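Local coordinates for protein putative enoyl-CoA hydratase/isomerase (Mycobacterium abscessus, PDB 3RSI) that probably acts as a hydro-lyase of the enoyl-CoA hydratase/isomerase (crotonase-like) family, adding water to or removing it from acyl-CoA substrates in lipid metabolism, at residues R231-E234 / A235-T238; N214-E217 / A218-S222; I158-T161 / K162-M166. All blocks are in the same frame, centred on the assembly; numbering follows the deposited sequence.

Contact 1. Residues R231-E234 / A235-T238; sequences RAIE and ARLT
T238 reaches back one helical turn to E234, and the bonds that meet at E234 O are the distinctive hydrogen bonding of this piece of helix 227-242. T238 OG1 donates to E234 O at 2.8 Å, arriving from above the carbonyl plane, 46° out of it. With a chi1 of -66°, OG1 sits anti to the carbonyl carbon, beside the backbone N, and is swung back over the preceding turn. T238 N gives the same oxygen a weak bond of 2.9 Å, and L237 N adds a longer weak one. The regular i to i+4 ladder runs beside them, from A235 N to R231 O, from R236 N to A232 O and from L237 N to I233 O.

Packing occupies another side of the helix. I233 and R236 run alongside each other in the same direction, and I233 CG1 approaches the guanidinium obliquely, 3.9 Å from NH1 of R236. The R236 chain folds at its third torsion (89°), which brings the charged group alongside the isoleucine. I233 CG2 also touches L237 CD1 at 4.3 Å; the apolar side chains of I233 and L237 suit this face because it meets helix 209-222.

The carboxylate of E234 faces the subunit boundary at the end of an extended chain. Threonine, able to turn its hydroxyl back onto its own helix, satisfies itself there while packing on M151 of the second subunit. The buried carboxylate, held at OE2 by one firm backbone N-H, that of V152 of the second subunit, and weakly by those of M151 and G149 of the same subunit, probably favours its anionic form.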
loop_
_atom_site.group_PDB
_atom_site.type_symbol
_atom_site.label_atom_id
_atom_site.label_comp_id
_atom_site.label_asym_id
_atom_site.label_seq_id
_atom_site.Cartn_x
_atom_site.Cartn_y
_atom_site.Cartn_z
ATOM N N ARG B 231 7.629 -0.890 -16.464
ATOM C CA ARG B 231 6.910 -0.445 -17.667
ATOM C C ARG B 231 7.245 -1.261 -18.919
ATOM O O ARG B 231 6.372 -1.447 -19.771
ATOM C CB ARG B 231 7.112 1.038 -17.930
ATOM C CG ARG B 231 6.230 1.913 -17.051
ATOM C CD ARG B 231 6.314 3.350 -17.469
ATOM N NE ARG B 231 7.583 3.952 -17.103
ATOM C CZ ARG B 231 8.532 4.341 -17.953
ATOM N NH1 ARG B 231 8.392 4.204 -19.265
ATOM N NH2 ARG B 231 9.642 4.892 -17.468
ATOM N N ALA B 232 8.487 -1.736 -19.035
ATOM C CA ALA B 232 8.846 -2.649 -20.136
ATOM C C ALA B 232 8.027 -3.952 -20.096
ATOM O O ALA B 232 7.538 -4.408 -21.129
ATOM C CB ALA B 232 10.349 -2.975 -20.128
ATOM N N ILE B 233 7.884 -4.528 -18.898
ATOM C CA ILE B 233 7.057 -5.735 -18.667
ATOM C C ILE B 233 5.601 -5.458 -19.095
ATOM O O ILE B 233 5.007 -6.209 -19.881
ATOM C CB ILE B 233 7.126 -6.188 -17.174
ATOM C CG1 ILE B 233 8.516 -6.737 -16.847
ATOM C CG2 ILE B 233 6.059 -7.219 -16.850
ATOM C CD1 ILE B 233 8.775 -6.971 -15.337
ATOM N N GLU B 234 5.058 -4.349 -18.609
ATOM C CA GLU B 234 3.722 -3.895 -18.997
ATOM C C GLU B 234 3.549 -3.779 -20.531
ATOM O O GLU B 234 2.556 -4.242 -21.087
ATOM C CB GLU B 234 3.431 -2.548 -18.331
ATOM C CG GLU B 234 2.029 -1.978 -18.628
ATOM C CD GLU B 234 1.783 -0.690 -17.870
ATOM O OE1 GLU B 234 2.450 0.326 -18.194
ATOM O OE2 GLU B 234 0.964 -0.709 -16.921
ATOM N N ALA B 235 4.518 -3.165 -21.206
ATOM C CA ALA B 235 4.437 -2.961 -22.667
ATOM C C ALA B 235 4.437 -4.294 -23.419
ATOM O O ALA B 235 3.689 -4.469 -24.387
ATOM C CB ALA B 235 5.580 -2.086 -23.156
ATOM N N ARG B 236 5.256 -5.230 -22.956
ATOM C CA ARG B 236 5.391 -6.537 -23.603
ATOM C C ARG B 236 4.057 -7.277 -23.609
ATOM O O ARG B 236 3.716 -7.980 -24.577
ATOM C CB ARG B 236 6.460 -7.383 -22.895
ATOM C CG ARG B 236 6.519 -8.857 -23.313
ATOM C CD ARG B 236 7.542 -9.679 -22.497
ATOM N NE ARG B 236 6.977 -10.266 -21.264
ATOM C CZ ARG B 236 7.456 -10.082 -20.028
ATOM N NH1 ARG B 236 8.538 -9.332 -19.806
ATOM N NH2 ARG B 236 6.855 -10.670 -18.993
ATOM N N LEU B 237 3.307 -7.120 -22.526
ATOM C CA LEU B 237 1.980 -7.743 -22.388
ATOM C C LEU B 237 0.850 -6.873 -22.992
ATOM O O LEU B 237 -0.224 -7.366 -23.310
ATOM C CB LEU B 237 1.719 -8.027 -20.897
ATOM C CG LEU B 237 2.576 -9.193 -20.366
ATOM C CD1 LEU B 237 2.790 -9.177 -18.846
ATOM C CD2 LEU B 237 1.904 -10.489 -20.772
ATOM N N THR B 238 1.094 -5.583 -23.159
ATOM C CA THR B 238 0.083 -4.698 -23.735
ATOM C C THR B 238 0.030 -4.808 -25.262
ATOM O O THR B 238 -1.045 -4.795 -25.851
ATOM C CB THR B 238 0.334 -3.256 -23.284
ATOM O OG1 THR B 238 0.116 -3.176 -21.866
ATOM C CG2 THR B 238 -0.583 -2.257 -24.003
#

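Contact 2. Residues N214-E217 / A218-S222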
loop_
_atom_site.group_PDB
_atom_site.type_symbol
_atom_site.label_atom_id
_atom_site.label_comp_id
_atom_site.label_asym_id
_atom_site.label_seq_id
_atom_site.Cartn_x
_atom_site.Cartn_y
_atom_site.Cartn_z
ATOM N N ASN B 214 -3.631 -10.950 -19.784
ATOM C CA ASN B 214 -2.434 -10.111 -19.881
ATOM C C ASN B 214 -2.428 -8.993 -18.858
ATOM O O ASN B 214 -1.360 -8.614 -18.370
ATOM C CB ASN B 214 -2.212 -9.559 -21.297
ATOM C CG ASN B 214 -1.739 -10.634 -22.267
ATOM O OD1 ASN B 214 -2.007 -11.809 -22.059
ATOM N ND2 ASN B 214 -1.045 -10.231 -23.330
ATOM N N ALA B 215 -3.602 -8.468 -18.521
ATOM C CA ALA B 215 -3.681 -7.443 -17.471
ATOM C C ALA B 215 -3.249 -8.005 -16.105
ATOM O O ALA B 215 -2.429 -7.406 -15.403
ATOM C CB ALA B 215 -5.086 -6.833 -17.404
ATOM N N LYS B 216 -3.787 -9.153 -15.729
ATOM C CA LYS B 216 -3.344 -9.798 -14.488
ATOM C C LYS B 216 -1.848 -10.094 -14.507
ATOM O O LYS B 216 -1.159 -9.831 -13.541
ATOM C CB LYS B 216 -4.119 -11.081 -14.195
ATOM C CG LYS B 216 -3.656 -11.760 -12.867
ATOM C CD LYS B 216 -4.499 -13.010 -12.462
ATOM C CE LYS B 216 -3.865 -13.682 -11.255
ATOM N NZ LYS B 216 -4.693 -14.761 -10.642
ATOM N N GLU B 217 -1.341 -10.608 -15.613
ATOM C CA GLU B 217 0.063 -10.960 -15.693
ATOM C C GLU B 217 0.938 -9.721 -15.629
ATOM O O GLU B 217 2.001 -9.755 -14.993
ATOM C CB GLU B 217 0.364 -11.762 -16.966
ATOM C CG GLU B 217 1.829 -12.190 -17.052
ATOM C CD GLU B 217 2.104 -13.118 -18.195
ATOM O OE1 GLU B 217 1.164 -13.491 -18.922
ATOM O OE2 GLU B 217 3.281 -13.469 -18.368
ATOM N N ALA B 218 0.487 -8.611 -16.237
ATOM C CA ALA B 218 1.270 -7.356 -16.200
ATOM C C ALA B 218 1.290 -6.769 -14.781
ATOM O O ALA B 218 2.330 -6.318 -14.289
ATOM C CB ALA B 218 0.741 -6.320 -17.245
ATOM N N ILE B 219 0.133 -6.805 -14.125
ATOM C CA ILE B 219 0.010 -6.352 -12.742
ATOM C C ILE B 219 0.939 -7.160 -11.836
ATOM O O ILE B 219 1.705 -6.579 -11.079
ATOM C CB ILE B 219 -1.444 -6.466 -12.229
ATOM C CG1 ILE B 219 -2.342 -5.437 -12.926
ATOM C CG2 ILE B 219 -1.512 -6.234 -10.761
ATOM C CD1 ILE B 219 -3.843 -5.776 -12.824
ATOM N N VAL B 220 0.888 -8.490 -11.935
ATOM C CA VAL B 220 1.703 -9.337 -11.068
ATOM C C VAL B 220 3.198 -9.288 -11.378
ATOM O O VAL B 220 4.014 -9.083 -10.477
ATOM C CB VAL B 220 1.240 -10.785 -11.102
ATOM C CG1 VAL B 220 2.183 -11.638 -10.247
ATOM C CG2 VAL B 220 -0.247 -10.898 -10.604
ATOM N N ARG B 221 3.556 -9.468 -12.643
ATOM C CA ARG B 221 4.957 -9.573 -13.022
ATOM C C ARG B 221 5.698 -8.237 -12.962
ATOM O O ARG B 221 6.876 -8.226 -12.687
ATOM C CB ARG B 221 5.111 -10.210 -14.408
ATOM C CG ARG B 221 4.716 -11.692 -14.463
ATOM C CD ARG B 221 5.327 -12.362 -15.711
ATOM N NE ARG B 221 4.727 -13.671 -15.979
ATOM C CZ ARG B 221 5.038 -14.815 -15.353
ATOM N NH1 ARG B 221 5.978 -14.861 -14.402
ATOM N NH2 ARG B 221 4.404 -15.937 -15.692
ATOM N N SER B 222 5.016 -7.108 -13.181
ATOM C CA SER B 222 5.700 -5.813 -13.040
ATOM C C SER B 222 6.059 -5.543 -11.596
ATOM O O SER B 222 7.041 -4.843 -11.324
ATOM C CB SER B 222 4.879 -4.648 -13.584
ATOM O OG SER B 222 3.664 -4.507 -12.907
#
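The guanidinium of R221 receives the carboxylate of E217 at its edge: E217 CD lies in the plane of the group, and OE2 is close to that plane. Across the contact NE alone bonds to OE2, a single-pronged salt bridge, and the 68° twist between the two planes goes with that rather than with a coplanar two-pronged pair. R221 NE donates to E217 OE2 at 2.8 Å with an N-H...O angle of 157°, meeting the oxygen on its anti side, though somewhat out of the carboxylate plane. The spacing is i to i+4, one turn of helix 209-222, and both residues have long enough arms to span it. E217 goes out with CG anti to its N (chi1 -178°) and an extended chain, while R221 comes back over the turn, its CD 3.8 Å from E217 CG, so that aliphatic parts pack beneath the charges.

On a neighbouring side K216 and V220 extend in company, K216 CG touching V220 CG2 at 4.2 Å. The lysine then carries its ammonium inward to a salt bridge with D125. I219 lays CG1 against A215 O at 3.2 Å, and beyond this turn the isoleucine packs on M151 of the second subunit.

At the C-terminal part, S222 OG donates to A218 O at 2.6 Å, and S222 N bonds to the same oxygen, giving it two donors. Serine is short enough for this, and its OG also accepts a hydrogen bond from K155 NZ of the second subunit. A218, with only a methyl, keeps that side low where L237 of helix 227-242 packs.

The helix thus sorts its charges by burial: buried K216 is paired with an aspartate, whereas E217 and R221 pair with each other, which would probably help keep both charged.

Contact 3. Residues I158-T161 / K162-M166; sequences IPYT and KAMEM
M164 lies alongside Y160, one turn earlier, and its side chain can be followed atom by atom. CB rests 3.5 Å from Y160 O, the oxygen that also accepts the backbone N-H of M164. CG stands over one face of the tyrosine ring, 4.0 Å above its plane and offset toward the rim near CE2. A bend at the second torsion (-69°) then carries the chain along the ring: SD is 5.4 Å from the ring centroid, an oblique Met-aromatic contact. CE ends at the phenol, 3.2 Å from Y160 OH and also against CZ. An unbranched, flexible thioether suits a path that follows a flat ring.

This is the first turn of helix 160-169, with P159 at the N-cap position. P159 O accepts A163 N at 3.1 Å and, weakly, K162 N; a proline fits here because the helix asks no N-H bond of its N-cap residue, so the missing hydrogen costs nothing. I158, just before the helix, places CG1 4.1 Å from A163 CB, and the I158 and M166 side chains cross at about a right angle, with CD1 touching SD.

On another side a water donates to both T161 OG1 and E165 OE1. K162 NZ forms a salt bridge with that same E165 OE1 at 2.7 Å, from above the carboxylate plane. T161 OG1 also bonds to D125 O of the third subunit, while E165 OE2 takes NE2 of H186 from that subunit.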
loop_
_atom_site.group_PDB
_atom_site.type_symbol
_atom_site.label_atom_id
_atom_site.label_comp_id
_atom_site.label_asym_id
_atom_site.label_seq_id
_atom_site.Cartn_x
_atom_site.Cartn_y
_atom_site.Cartn_z
ATOM N N ILE B 158 -1.520 -4.658 2.012
ATOM C CA ILE B 158 -2.229 -3.859 3.043
ATOM C C ILE B 158 -1.219 -3.016 3.834
ATOM O O ILE B 158 -0.012 -3.289 3.801
ATOM C CB ILE B 158 -3.049 -4.727 4.033
ATOM C CG1 ILE B 158 -2.139 -5.489 5.010
ATOM C CG2 ILE B 158 -3.982 -5.688 3.297
ATOM C CD1 ILE B 158 -2.949 -6.258 6.093
ATOM N N PRO B 159 -1.702 -2.006 4.567
ATOM C CA PRO B 159 -0.737 -1.139 5.233
ATOM C C PRO B 159 0.244 -1.886 6.134
ATOM O O PRO B 159 -0.148 -2.743 6.934
ATOM C CB PRO B 159 -1.615 -0.168 6.011
ATOM C CG PRO B 159 -2.830 -0.036 5.130
ATOM C CD PRO B 159 -3.058 -1.427 4.601
ATOM N N TYR B 160 1.517 -1.555 5.935
ATOM C CA TYR B 160 2.651 -2.139 6.635
ATOM C C TYR B 160 2.394 -2.415 8.097
ATOM O O TYR B 160 2.654 -3.513 8.560
ATOM C CB TYR B 160 3.803 -1.161 6.521
ATOM C CG TYR B 160 5.120 -1.597 7.092
ATOM C CD1 TYR B 160 6.039 -2.303 6.306
ATOM C CD2 TYR B 160 5.494 -1.242 8.377
ATOM C CE1 TYR B 160 7.287 -2.665 6.813
ATOM C CE2 TYR B 160 6.733 -1.591 8.889
ATOM C CZ TYR B 160 7.628 -2.305 8.097
ATOM O OH TYR B 160 8.864 -2.665 8.604
ATOM N N THR B 161 1.907 -1.422 8.843
ATOM C CA THR B 161 1.758 -1.631 10.294
ATOM C C THR B 161 0.761 -2.726 10.643
ATOM O O THR B 161 0.974 -3.451 11.614
ATOM C CB THR B 161 1.476 -0.327 11.085
ATOM O OG1 THR B 161 1.650 -0.583 12.487
ATOM C CG2 THR B 161 0.074 0.233 10.810
ATOM N N LYS B 162 -0.296 -2.885 9.845
ATOM C CA LYS B 162 -1.266 -3.947 10.108
ATOM C C LYS B 162 -0.784 -5.325 9.612
ATOM O O LYS B 162 -1.074 -6.348 10.224
ATOM C CB LYS B 162 -2.671 -3.607 9.574
ATOM C CG LYS B 162 -3.815 -4.225 10.456
ATOM C CD LYS B 162 -3.916 -3.492 11.798
ATOM C CE LYS B 162 -4.856 -4.122 12.802
ATOM N NZ LYS B 162 -4.769 -3.419 14.127
ATOM N N ALA B 163 -0.045 -5.360 8.513
ATOM C CA ALA B 163 0.642 -6.593 8.112
ATOM C C ALA B 163 1.594 -7.078 9.214
ATOM O O ALA B 163 1.581 -8.253 9.613
ATOM C CB ALA B 163 1.404 -6.375 6.798
ATOM N N MET B 164 2.418 -6.161 9.714
ATOM C CA MET B 164 3.357 -6.482 10.789
ATOM C C MET B 164 2.629 -6.972 12.028
ATOM O O MET B 164 3.028 -7.963 12.621
ATOM C CB MET B 164 4.161 -5.256 11.189
ATOM C CG MET B 164 5.381 -5.067 10.403
ATOM S SD MET B 164 6.607 -6.325 10.750
ATOM C CE MET B 164 7.971 -5.461 9.925
ATOM N N GLU B 165 1.576 -6.255 12.421
ATOM C CA GLU B 165 0.816 -6.603 13.600
ATOM C C GLU B 165 0.217 -8.003 13.483
ATOM O O GLU B 165 0.323 -8.798 14.414
ATOM C CB GLU B 165 -0.291 -5.583 13.867
ATOM C CG GLU B 165 -1.094 -5.912 15.107
ATOM C CD GLU B 165 -2.045 -4.837 15.523
ATOM O OE1 GLU B 165 -2.165 -3.810 14.811
ATOM O OE2 GLU B 165 -2.697 -5.041 16.563
ATOM N N MET B 166 -0.409 -8.302 12.353
ATOM C CA MET B 166 -1.015 -9.624 12.139
ATOM C C MET B 166 -0.007 -10.763 12.323
ATOM O O MET B 166 -0.283 -11.767 13.011
ATOM C CB MET B 166 -1.646 -9.717 10.732
ATOM C CG MET B 166 -2.942 -8.978 10.572
ATOM S SD MET B 166 -3.632 -9.120 8.899
ATOM C CE MET B 166 -4.237 -10.821 8.964
HETATM O O HOH W 1 -0.365 -1.591 14.116
#

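Contacts 1 and 2 lie on helices 227-242 and 209-222, which follow each other in the chain, with centres 9 Å apart. They touch directly: L237 O is 3.0 Å from N214 ND2, a probable hydrogen bond, and I233 CD1 packs 3.5 Å from R221 O. Both also meet the second subunit, M151 of which packs against residues of each. Within the chain contact 3 stands apart, its centre 24 Å from that of contact 2 and 30 Å from that of contact 1, and faces the third subunit. Across the trimer V220 of contact 2 packs on M164 of the second subunit. D125 serves both a within-chain salt bridge, to K216, and a bond across the subunit boundary, to T161 of a neighbouring subunit.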